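Local coordinates for protein UDP-N-Acetylenolpyruvylglucosamine Reductase (PDB 2GQT) that probably uses its bound FAD and NADPH to reduce UDP-N-acetylenolpyruvylglucosamine to UDP-N-acetylmuramate, a step of bacterial cell-wall peptidoglycan synthesis, at residues A197-K202 with G233-N238; G210-E215 with L258-E263; K35-A40 with R61-A66; M4-V9 with P22-T27. One frame throughout, in Å; residues are numbered along the deposited sequence.

Contact 1: residues A197-K202 with G233-N238. With FAD (flavin-adenine dinucleotide), chain C.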
# COMPACT_ATOMS: atom_id res chain seq x y z
N ALA A 197 -2.38 8.64 3.98
CA ALA A 197 -1.53 7.52 3.56
C ALA A 197 -1.64 6.40 4.62
O ALA A 197 -0.71 5.61 4.81
CB ALA A 197 -0.09 7.96 3.37
N GLY A 198 -2.78 6.36 5.29
CA GLY A 198 -3.02 5.39 6.36
C GLY A 198 -2.25 5.78 7.59
O GLY A 198 -1.80 6.92 7.71
N CYS A 199 -2.08 4.82 8.51
CA CYS A 199 -1.34 5.07 9.75
C CYS A 199 0.03 5.68 9.45
O CYS A 199 0.85 5.08 8.76
CB CYS A 199 -1.21 3.77 10.55
SG CYS A 199 -2.77 3.17 11.30
N ALA A 200 0.25 6.90 9.96
CA ALA A 200 1.53 7.60 9.81
C ALA A 200 2.66 6.88 10.50
O ALA A 200 3.75 6.72 9.94
CB ALA A 200 1.41 9.03 10.35
N PHE A 201 2.40 6.44 11.73
CA PHE A 201 3.42 5.91 12.61
C PHE A 201 3.22 4.43 12.92
O PHE A 201 2.10 3.93 12.88
CB PHE A 201 3.48 6.71 13.92
CG PHE A 201 3.89 8.14 13.73
CD1 PHE A 201 2.95 9.16 13.73
CD2 PHE A 201 5.23 8.47 13.54
CE1 PHE A 201 3.33 10.49 13.53
CE2 PHE A 201 5.62 9.79 13.34
CZ PHE A 201 4.67 10.80 13.34
N LYS A 202 4.34 3.77 13.21
CA LYS A 202 4.35 2.42 13.77
C LYS A 202 3.99 2.46 15.26
O LYS A 202 4.17 3.49 15.91
CB LYS A 202 5.76 1.82 13.66
CG LYS A 202 6.24 1.55 12.25
CD LYS A 202 7.65 0.96 12.27
CE LYS A 202 8.05 0.40 10.91
NZ LYS A 202 8.26 1.47 9.91
N GLY A 233 -5.63 9.90 15.92
CA GLY A 233 -4.31 10.48 16.14
C GLY A 233 -3.20 10.01 15.22
O GLY A 233 -2.25 10.75 14.97
N ASN A 234 -3.34 8.79 14.70
CA ASN A 234 -2.32 8.22 13.82
C ASN A 234 -2.56 8.49 12.33
O ASN A 234 -1.99 7.82 11.47
CB ASN A 234 -2.15 6.71 14.07
CG ASN A 234 -0.75 6.21 13.72
OD1 ASN A 234 0.18 7.00 13.54
ND2 ASN A 234 -0.60 4.90 13.61
N PHE A 235 -3.40 9.47 12.03
CA PHE A 235 -3.62 9.89 10.65
C PHE A 235 -3.26 11.36 10.47
O PHE A 235 -3.72 12.22 11.22
CB PHE A 235 -5.06 9.61 10.22
CG PHE A 235 -5.35 8.16 10.01
CD1 PHE A 235 -5.60 7.32 11.09
CD2 PHE A 235 -5.37 7.62 8.73
CE1 PHE A 235 -5.86 5.97 10.90
CE2 PHE A 235 -5.64 6.26 8.53
CZ PHE A 235 -5.89 5.44 9.62
N ILE A 236 -2.40 11.62 9.49
CA ILE A 236 -2.15 12.97 9.03
C ILE A 236 -2.93 13.16 7.75
O ILE A 236 -2.83 12.36 6.80
CB ILE A 236 -0.66 13.28 8.85
CG1 ILE A 236 0.02 13.30 10.22
CG2 ILE A 236 -0.46 14.60 8.09
CD1 ILE A 236 1.55 13.23 10.18
N VAL A 237 -3.73 14.20 7.72
CA VAL A 237 -4.59 14.44 6.59
C VAL A 237 -4.19 15.71 5.82
O VAL A 237 -3.61 16.66 6.37
CB VAL A 237 -6.08 14.44 7.01
CG1 VAL A 237 -6.47 13.08 7.62
CG2 VAL A 237 -6.36 15.56 8.00
N ASN A 238 -4.49 15.69 4.52
CA ASN A 238 -4.23 16.77 3.60
C ASN A 238 -5.52 17.55 3.40
O ASN A 238 -6.47 17.04 2.80
CB ASN A 238 -3.71 16.17 2.28
CG ASN A 238 -3.35 17.21 1.23
OD1 ASN A 238 -2.79 16.87 0.18
ND2 ASN A 238 -3.68 18.47 1.47
PA FAD C . 2.46 1.96 -2.67
O1A FAD C . 2.15 2.91 -1.59
O2A FAD C . 2.28 2.35 -4.08
O5B FAD C . 3.94 1.41 -2.53
C5B FAD C . 4.40 0.94 -1.25
C4B FAD C . 5.68 0.16 -1.42
O4B FAD C . 5.40 -1.03 -2.19
C3B FAD C . 6.79 0.90 -2.18
O3B FAD C . 8.05 0.45 -1.67
C2B FAD C . 6.59 0.42 -3.61
O2B FAD C . 7.79 0.51 -4.38
C1B FAD C . 6.25 -1.04 -3.37
N9A FAD C . 5.50 -1.70 -4.46
C8A FAD C . 4.30 -1.35 -4.95
N7A FAD C . 3.95 -2.21 -5.90
C5A FAD C . 4.92 -3.13 -6.01
C6A FAD C . 5.14 -4.25 -6.82
N6A FAD C . 4.26 -4.66 -7.74
N1A FAD C . 6.27 -4.96 -6.64
C2A FAD C . 7.18 -4.59 -5.73
N3A FAD C . 7.03 -3.53 -4.95
C4A FAD C . 5.91 -2.80 -5.09
N1 FAD C . -1.61 -0.99 5.64
C2 FAD C . -1.77 -2.13 6.39
O2 FAD C . -0.86 -2.94 6.47
N3 FAD C . -2.96 -2.35 7.09
C4 FAD C . -4.01 -1.45 7.03
O4 FAD C . -5.05 -1.68 7.65
C4X FAD C . -3.85 -0.30 6.26
N5 FAD C . -4.88 0.64 6.18
C5X FAD C . -4.72 1.76 5.35
C6 FAD C . -5.78 2.65 5.23
C7 FAD C . -5.68 3.77 4.40
C7M FAD C . -6.86 4.73 4.27
C8 FAD C . -4.48 3.99 3.71
C8M FAD C . -4.34 5.22 2.80
C9 FAD C . -3.42 3.10 3.84
C9A FAD C . -3.53 1.97 4.66
N10 FAD C . -2.46 1.07 4.80
C10 FAD C . -2.65 -0.08 5.58
C1' FAD C . -1.13 1.30 4.18
C2' FAD C . -1.07 0.80 2.73
O2' FAD C . -2.40 0.64 2.18
C3' FAD C . -0.34 -0.54 2.60
O3' FAD C . 1.02 -0.39 3.03
C4' FAD C . -0.40 -1.08 1.17
O4' FAD C . 0.10 -2.42 1.15
C5' FAD C . 0.39 -0.25 0.16
O5' FAD C . 0.08 -0.75 -1.13
P FAD C . 0.11 0.23 -2.39
O1P FAD C . -0.20 -0.59 -3.57
O2P FAD C . -0.66 1.47 -2.14
O3P FAD C . 1.69 0.55 -2.41
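Three hydrogen bonds tie N234 to the loop 197-202, two of them from its carboxamide. The main-chain N of F201 gives its hydrogen to OD1 of N234 at 2.9 Å, while ND2 of N234 reaches back to O of F201 at 3.0 Å. The second bond is nearly straight (175°), and its acceptor lies in the amide plane. Both polar ends of the amide are thus engaged by the backbone of one residue, which fixes its rotation. With CG anti to the backbone N (chi1 -153°), the N234 side chain swings across to the loop. The third bond runs from A200 N to the main-chain O of N234, 2.9 Å long.

The F201 ring is nearly coplanar with the N234 amide, whose OD1 sits at the ring edge. Between these bonds and the flavin stands C199, the probable proton donor of the active site. Its CB lies 3.3 Å from ND2 of N234, and its SG meets the F235 ring obliquely, 4.8 Å from the centroid. One face of that ring lies under the backbone N of C199. CA of G198, a residue at positive phi, lies 3.5 Å from CE2 of F235, and the G198 N comes within 3.2 Å of the FAD methyl C8M.

Farther out, CB of A200 touches CD1 of I236. F201 and I236 continue onto helix 244-257, N234 and F201 also touch helix 209-215, and strand 236-238 leads away as an outer strand of a small antiparallel sheet.

Contact 2: residues G210-E215 with L258-E263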
# COMPACT_ATOMS: atom_id res chain seq x y z
N GLY A 210 -1.77 5.86 17.79
CA GLY A 210 -2.97 6.69 17.78
C GLY A 210 -3.38 7.16 19.17
O GLY A 210 -3.65 8.34 19.38
N ARG A 211 -3.42 6.22 20.11
CA ARG A 211 -3.77 6.51 21.49
C ARG A 211 -2.73 7.42 22.16
O ARG A 211 -3.10 8.38 22.85
CB ARG A 211 -3.96 5.22 22.30
CG ARG A 211 -4.92 5.36 23.48
CD ARG A 211 -5.31 4.01 24.07
NE ARG A 211 -5.78 3.09 23.04
CZ ARG A 211 -5.22 1.91 22.76
NH1 ARG A 211 -4.16 1.49 23.45
NH2 ARG A 211 -5.73 1.15 21.81
N LEU A 212 -1.45 7.15 21.92
CA LEU A 212 -0.37 7.99 22.47
C LEU A 212 -0.48 9.42 21.96
O LEU A 212 -0.39 10.37 22.73
CB LEU A 212 1.02 7.43 22.14
CG LEU A 212 1.55 6.22 22.94
CD1 LEU A 212 2.79 5.66 22.26
CD2 LEU A 212 1.84 6.56 24.40
N ILE A 213 -0.68 9.57 20.65
CA ILE A 213 -0.79 10.88 20.03
C ILE A 213 -2.02 11.62 20.58
O ILE A 213 -1.93 12.80 20.92
CB ILE A 213 -0.80 10.77 18.49
CG1 ILE A 213 0.58 10.31 17.99
CG2 ILE A 213 -1.19 12.10 17.84
CD1 ILE A 213 0.59 9.77 16.55
N ASP A 214 -3.14 10.91 20.69
CA ASP A 214 -4.37 11.44 21.30
C ASP A 214 -4.14 11.95 22.73
O ASP A 214 -4.48 13.09 23.03
CB ASP A 214 -5.48 10.38 21.28
CG ASP A 214 -6.88 10.96 21.53
OD1 ASP A 214 -7.83 10.16 21.63
OD2 ASP A 214 -7.04 12.20 21.61
N GLU A 215 -3.55 11.11 23.59
CA GLU A 215 -3.32 11.48 25.01
C GLU A 215 -2.39 12.68 25.14
O GLU A 215 -2.49 13.44 26.10
CB GLU A 215 -2.77 10.31 25.85
CG GLU A 215 -2.72 10.55 27.39
CD GLU A 215 -1.54 11.41 27.85
OE1 GLU A 215 -1.69 12.20 28.81
OE2 GLU A 215 -0.45 11.31 27.25
N LEU A 258 7.02 12.14 21.13
CA LEU A 258 6.87 10.68 21.22
C LEU A 258 7.91 10.00 20.34
O LEU A 258 8.06 10.37 19.18
CB LEU A 258 5.46 10.26 20.78
CG LEU A 258 4.27 10.65 21.66
CD1 LEU A 258 2.98 10.67 20.86
CD2 LEU A 258 4.17 9.73 22.88
N PRO A 259 8.66 9.03 20.90
CA PRO A 259 9.63 8.29 20.08
C PRO A 259 8.96 7.32 19.08
O PRO A 259 9.05 6.10 19.23
CB PRO A 259 10.45 7.53 21.12
CG PRO A 259 9.51 7.31 22.24
CD PRO A 259 8.66 8.55 22.30
N LEU A 260 8.29 7.88 18.08
CA LEU A 260 7.60 7.09 17.07
C LEU A 260 8.36 7.07 15.75
O LEU A 260 8.95 8.08 15.35
CB LEU A 260 6.18 7.64 16.84
CG LEU A 260 5.17 7.56 17.99
CD1 LEU A 260 3.90 8.30 17.63
CD2 LEU A 260 4.87 6.12 18.37
N GLU A 261 8.36 5.92 15.08
CA GLU A 261 8.96 5.78 13.75
C GLU A 261 7.86 5.79 12.69
O GLU A 261 6.75 5.32 12.94
CB GLU A 261 9.79 4.48 13.65
CG GLU A 261 11.06 4.45 14.52
CD GLU A 261 12.14 5.43 14.07
OE1 GLU A 261 12.35 5.61 12.85
OE2 GLU A 261 12.79 6.04 14.96
N LEU A 262 8.18 6.34 11.52
CA LEU A 262 7.23 6.38 10.41
C LEU A 262 6.90 5.00 9.87
O LEU A 262 7.78 4.16 9.69
CB LEU A 262 7.79 7.22 9.26
CG LEU A 262 7.59 8.72 9.29
CD1 LEU A 262 8.19 9.31 8.02
CD2 LEU A 262 6.11 9.08 9.40
N GLU A 263 5.62 4.79 9.60
CA GLU A 263 5.15 3.62 8.86
C GLU A 263 5.26 3.89 7.36
O GLU A 263 5.56 2.98 6.58
CB GLU A 263 3.71 3.29 9.27
CG GLU A 263 3.07 2.11 8.55
CD GLU A 263 3.58 0.74 8.99
OE1 GLU A 263 4.57 0.67 9.75
OE2 GLU A 263 3.00 -0.27 8.56
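I213 and L258 make the close part of this contact: CG1 of the isoleucine lies 3.8 Å from CD1 of the leucine. The same methyl of L258 comes equally near the backbone N of I213, so the leucine presses on the helix itself as well as on a side chain. L260 enters beside it, its CD1 meeting CD1 of I213 at 3.8 Å and CG1 at 3.9 Å. CG1 of I213 stands anti to the carbonyl carbon (chi1 -68°), which carries its ethyl branch toward both leucines. V254 of helix 244-257 touches I213 and L260, adding a third wall.

L212 forms the looser side. Its CB rests against CD2 of L258 at 4.0 Å, whereas its CD1 is 4.4 Å from CD2 of L260; the residue is partly exposed. D214 and E215 turn to solvent on the helix 209-215.

P259, also exposed, is the centre of an inverse gamma turn in which L260 N bonds to L258 O at 2.7 Å. The turn projects the proline outward while the leucines before and after it both point to the helix.

No hydrogen bond crosses between the two segments. The loop therefore meets helix 209-215 through leucine and isoleucine side chains, with one leucine methyl also pressed on the helix backbone, an association that rests on burial and shape and probably owes little to directional polar forces.

Contact 3: residues K35-A40 with R61-A66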
# COMPACT_ATOMS: atom_id res chain seq x y z
N LYS A 35 10.32 -5.75 -19.17
CA LYS A 35 11.74 -6.00 -19.41
C LYS A 35 12.45 -4.73 -19.88
O LYS A 35 13.57 -4.43 -19.43
CB LYS A 35 11.95 -7.14 -20.41
CG LYS A 35 11.68 -8.52 -19.80
CD LYS A 35 11.36 -9.57 -20.85
CE LYS A 35 12.59 -10.36 -21.27
NZ LYS A 35 12.20 -11.47 -22.17
N ARG A 36 11.78 -3.96 -20.73
CA ARG A 36 12.31 -2.70 -21.25
C ARG A 36 12.36 -1.59 -20.20
O ARG A 36 13.36 -0.89 -20.06
CB ARG A 36 11.53 -2.25 -22.49
CG ARG A 36 11.99 -0.92 -23.07
CD ARG A 36 10.97 -0.33 -24.02
NE ARG A 36 11.04 1.13 -24.01
CZ ARG A 36 10.08 1.95 -24.45
NH1 ARG A 36 8.95 1.46 -24.94
NH2 ARG A 36 10.26 3.26 -24.39
N ALA A 37 11.27 -1.43 -19.45
CA ALA A 37 11.18 -0.38 -18.43
C ALA A 37 12.26 -0.53 -17.35
O ALA A 37 12.74 0.47 -16.81
CB ALA A 37 9.80 -0.39 -17.79
N THR A 38 12.65 -1.77 -17.06
CA THR A 38 13.59 -2.06 -15.97
C THR A 38 15.06 -2.04 -16.39
O THR A 38 15.93 -2.44 -15.62
CB THR A 38 13.29 -3.43 -15.31
OG1 THR A 38 13.26 -4.46 -16.30
CG2 THR A 38 11.97 -3.39 -14.56
N GLU A 39 15.34 -1.54 -17.60
CA GLU A 39 16.71 -1.50 -18.12
C GLU A 39 17.52 -0.36 -17.52
O GLU A 39 18.75 -0.32 -17.67
CB GLU A 39 16.69 -1.40 -19.64
CG GLU A 39 16.33 -2.70 -20.34
CD GLU A 39 16.29 -2.56 -21.85
OE1 GLU A 39 16.32 -1.42 -22.35
OE2 GLU A 39 16.22 -3.60 -22.54
N ALA A 40 16.84 0.58 -16.87
CA ALA A 40 17.49 1.66 -16.13
C ALA A 40 16.91 1.70 -14.72
O ALA A 40 15.86 1.10 -14.47
CB ALA A 40 17.28 2.98 -16.85
N ARG A 61 12.93 5.98 -13.12
CA ARG A 61 11.72 5.57 -13.81
C ARG A 61 10.75 5.03 -12.76
O ARG A 61 11.14 4.22 -11.92
CB ARG A 61 12.03 4.48 -14.82
CG ARG A 61 12.97 4.91 -15.93
CD ARG A 61 13.19 3.77 -16.89
NE ARG A 61 14.02 4.17 -18.02
CZ ARG A 61 14.36 3.36 -19.03
NH1 ARG A 61 13.94 2.10 -19.04
NH2 ARG A 61 15.12 3.82 -20.01
N VAL A 62 9.52 5.53 -12.78
CA VAL A 62 8.49 5.03 -11.87
C VAL A 62 7.55 4.15 -12.68
O VAL A 62 6.90 4.61 -13.61
CB VAL A 62 7.75 6.19 -11.17
CG1 VAL A 62 6.67 5.65 -10.26
CG2 VAL A 62 8.73 7.02 -10.34
N ILE A 63 7.52 2.86 -12.34
CA ILE A 63 6.78 1.86 -13.09
C ILE A 63 5.43 1.56 -12.45
O ILE A 63 5.34 1.31 -11.24
CB ILE A 63 7.60 0.56 -13.21
CG1 ILE A 63 8.90 0.81 -13.99
CG2 ILE A 63 6.79 -0.54 -13.87
CD1 ILE A 63 9.86 -0.35 -13.99
N ARG A 64 4.39 1.61 -13.28
CA ARG A 64 3.03 1.18 -12.92
C ARG A 64 2.70 -0.05 -13.74
O ARG A 64 2.94 -0.08 -14.95
CB ARG A 64 2.01 2.26 -13.30
CG ARG A 64 1.97 3.49 -12.43
CD ARG A 64 0.73 4.30 -12.76
NE ARG A 64 0.45 4.45 -14.19
CZ ARG A 64 -0.66 5.00 -14.67
NH1 ARG A 64 -1.59 5.44 -13.82
NH2 ARG A 64 -0.85 5.11 -15.97
N LEU A 65 2.12 -1.05 -13.10
CA LEU A 65 1.73 -2.28 -13.77
C LEU A 65 0.28 -2.25 -14.16
O LEU A 65 -0.60 -2.12 -13.30
CB LEU A 65 2.00 -3.48 -12.86
CG LEU A 65 3.42 -3.68 -12.35
CD1 LEU A 65 3.43 -4.82 -11.36
CD2 LEU A 65 4.40 -3.94 -13.49
N ALA A 66 0.03 -2.35 -15.45
CA ALA A 66 -1.33 -2.35 -15.98
C ALA A 66 -1.47 -3.49 -16.99
O ALA A 66 -0.71 -4.46 -16.92
CB ALA A 66 -1.65 -0.98 -16.60
O HOH W 1 15.30 1.30 -21.84
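R61 opens the strand with its side chain laid against the end of helix 31-37. The chain is extended from CG to NE, chi2 and chi3 both near 180°, and carries the guanidinium to the last helical carbonyls. NH1 bonds to O of A37 at 3.0 Å, and more weakly to O of R36 at 3.2 Å. The A37 oxygen lies in the guanidinium plane, yet NH1 stands well above the plane of that carbonyl, 56° out of it. CB of A40 covers one guanidinium face, 3.7 Å from NE. NH2 gives a hydrogen to a water that in turn donates to OE1 of E39, joining the two charges indirectly. A positive group at a helix C terminus is probably favoured by the helix dipole. A methionine in place of R61 would probably leave the A37 carbonyl without this donor and the bridging water without one of its mates.

V62 turns from the helix, its backbone bonded to E24 and W26 of the adjacent strand. Helix 31-37 follows strand 22-28 and packs on the mixed sheet in which strand 61-65 lies between 22-28 and 42-44, within the FAD-binding domain.

I63 points back to the helix, the CD1 methyl reaching CB of A37 at 3.8 Å and CG2 of T38 at 3.7 Å. The T38 and I63 side chains meet at about a right angle, while the T38 hydroxyl is bonded to O of L34. Farther along, R64 sends NH2 to OG1 of T27, and L65 touches the FAD.

Contact 4: residues M4-V9 with P22-T27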
# COMPACT_ATOMS: atom_id res chain seq x y z
N MET A 4 5.14 1.31 -24.76
CA MET A 4 4.47 1.65 -23.52
C MET A 4 4.43 3.16 -23.31
O MET A 4 5.29 3.90 -23.81
CB MET A 4 5.09 0.95 -22.32
CG MET A 4 6.50 1.31 -22.01
SD MET A 4 7.02 0.14 -20.76
CE MET A 4 8.63 -0.23 -21.40
N ARG A 5 3.40 3.58 -22.60
CA ARG A 5 3.20 4.97 -22.25
C ARG A 5 4.23 5.43 -21.21
O ARG A 5 4.40 4.80 -20.15
CB ARG A 5 1.79 5.12 -21.70
CG ARG A 5 1.34 6.54 -21.48
CD ARG A 5 0.07 6.55 -20.65
NE ARG A 5 -0.35 7.91 -20.34
CZ ARG A 5 -1.19 8.63 -21.07
NH1 ARG A 5 -1.73 8.13 -22.17
NH2 ARG A 5 -1.50 9.86 -20.68
N VAL A 6 4.91 6.52 -21.54
CA VAL A 6 5.85 7.18 -20.65
C VAL A 6 5.47 8.66 -20.61
O VAL A 6 5.35 9.31 -21.66
CB VAL A 6 7.32 7.05 -21.13
CG1 VAL A 6 8.28 7.71 -20.16
CG2 VAL A 6 7.69 5.58 -21.31
N GLU A 7 5.24 9.18 -19.41
CA GLU A 7 4.86 10.57 -19.27
C GLU A 7 5.30 11.19 -17.95
O GLU A 7 5.40 10.51 -16.92
CB GLU A 7 3.35 10.78 -19.52
CG GLU A 7 2.43 10.67 -18.34
CD GLU A 7 1.07 11.32 -18.60
OE1 GLU A 7 0.07 10.84 -18.03
OE2 GLU A 7 1.00 12.31 -19.35
N ARG A 8 5.57 12.49 -18.01
CA ARG A 8 5.90 13.29 -16.85
C ARG A 8 4.64 13.57 -16.06
O ARG A 8 3.66 14.08 -16.60
CB ARG A 8 6.48 14.64 -17.29
CG ARG A 8 7.70 14.56 -18.21
CD ARG A 8 8.92 14.04 -17.47
NE ARG A 8 9.29 14.89 -16.34
CZ ARG A 8 10.32 14.66 -15.53
NH1 ARG A 8 11.10 13.61 -15.73
NH2 ARG A 8 10.58 15.50 -14.53
N VAL A 9 4.65 13.22 -14.77
CA VAL A 9 3.50 13.45 -13.90
C VAL A 9 3.96 14.13 -12.61
O VAL A 9 5.15 14.24 -12.35
CB VAL A 9 2.75 12.13 -13.56
CG1 VAL A 9 2.34 11.41 -14.84
CG2 VAL A 9 3.60 11.21 -12.67
N PRO A 22 7.61 15.92 -9.27
CA PRO A 22 7.69 15.34 -10.61
C PRO A 22 8.35 13.96 -10.68
O PRO A 22 9.27 13.66 -9.93
CB PRO A 22 8.56 16.34 -11.40
CG PRO A 22 8.56 17.57 -10.59
CD PRO A 22 8.41 17.16 -9.16
N ALA A 23 7.84 13.13 -11.60
CA ALA A 23 8.42 11.83 -11.89
C ALA A 23 8.06 11.41 -13.31
O ALA A 23 7.05 11.85 -13.87
CB ALA A 23 7.94 10.78 -10.89
N GLU A 24 8.91 10.56 -13.88
CA GLU A 24 8.68 9.98 -15.19
C GLU A 24 8.00 8.63 -14.99
O GLU A 24 8.62 7.68 -14.51
CB GLU A 24 9.99 9.82 -15.93
CG GLU A 24 9.85 9.29 -17.35
CD GLU A 24 11.19 9.18 -18.04
OE1 GLU A 24 11.77 8.07 -18.04
OE2 GLU A 24 11.68 10.19 -18.56
N LEU A 25 6.73 8.56 -15.37
CA LEU A 25 5.91 7.38 -15.15
C LEU A 25 5.87 6.49 -16.38
O LEU A 25 5.46 6.92 -17.45
CB LEU A 25 4.49 7.80 -14.74
CG LEU A 25 3.51 6.72 -14.29
CD1 LEU A 25 3.96 6.10 -12.97
CD2 LEU A 25 2.13 7.33 -14.15
N TRP A 26 6.27 5.23 -16.19
CA TRP A 26 6.22 4.20 -17.22
C TRP A 26 5.07 3.24 -16.91
O TRP A 26 5.11 2.54 -15.90
CB TRP A 26 7.53 3.41 -17.21
CG TRP A 26 8.70 4.19 -17.73
CD1 TRP A 26 9.21 5.34 -17.22
CD2 TRP A 26 9.51 3.85 -18.86
NE1 TRP A 26 10.29 5.76 -17.98
CE2 TRP A 26 10.49 4.86 -18.99
CE3 TRP A 26 9.50 2.80 -19.78
CZ2 TRP A 26 11.45 4.84 -20.00
CZ3 TRP A 26 10.45 2.78 -20.79
CH2 TRP A 26 11.41 3.79 -20.89
N THR A 27 4.04 3.22 -17.76
CA THR A 27 2.91 2.31 -17.56
C THR A 27 3.12 1.09 -18.44
O THR A 27 3.11 1.18 -19.67
CB THR A 27 1.56 3.02 -17.85
OG1 THR A 27 1.46 4.18 -17.02
CG2 THR A 27 0.40 2.09 -17.55
O HOH W 2 1.48 1.57 -21.75
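V6 lies over the W26 indole, its CG2 methyl 3.6 Å from the centroid of the six-membered ring and 14° off the normal, a CH-pi contact. CG1 of V6, anti to the backbone N (chi1 -178°), reaches instead toward NE1 of W26. M4 comes in at the ring edge: its CE methyl is 3.5 Å from CE3 of W26, with SD also near the ring plane, a Met-aromatic contact. R36 of helix 31-37 touches both M4 and W26. A serine in place of W26 would probably leave the V6 and M4 methyls without their aromatic partner and E24 without its indole donor. On the other face of the sheet, CG2 of V9 meets CB of L25 at 4.1 Å.

Outward, NE1 of W26 bonds to OE1 of E24 at 2.7 Å, which ties the rotation of the indole to the carboxylate. The R8 guanidinium folds over the backbone at A23 and E24, near P22 CB, while R5 and E7 form a weak salt bridge along their own strand. A water accepts from R5 N and donates to O of T27.

Between the strands, E7 and L25 exchange bonds in both directions, N of L25 to O of E7 at 2.8 Å, and V9 and A23 do the same. R8-E24, between these two, and V6-W26, beyond E7-L25, are non-hydrogen-bonded pairs, the alternation of an antiparallel beta hairpin, here at the margin of the mixed sheet.

How the contacts relate
From the N terminus, contact 4 comes first, closing the hairpin of strands 5-10 and 22-28. The chain continues into helix 31-37, and contact 3 closes the next loop when strand 61-65 returns beneath that helix. These two are in series but touch, since strands 22-28 and 61-65 are neighbours in one sheet. Far along the chain, contacts 1 and 2 cross: 197-202, 210-215, 233-238 and 258-263 alternate, and K202 NZ to L262 O, 2.7 Å, is a probable hydrogen bond between them. Both belong to the C-terminal domain of the reductase. Centres of contacts 1 and 3 are about 29 Å apart, on opposite sides of the chain's centre; FAD touches residues of both.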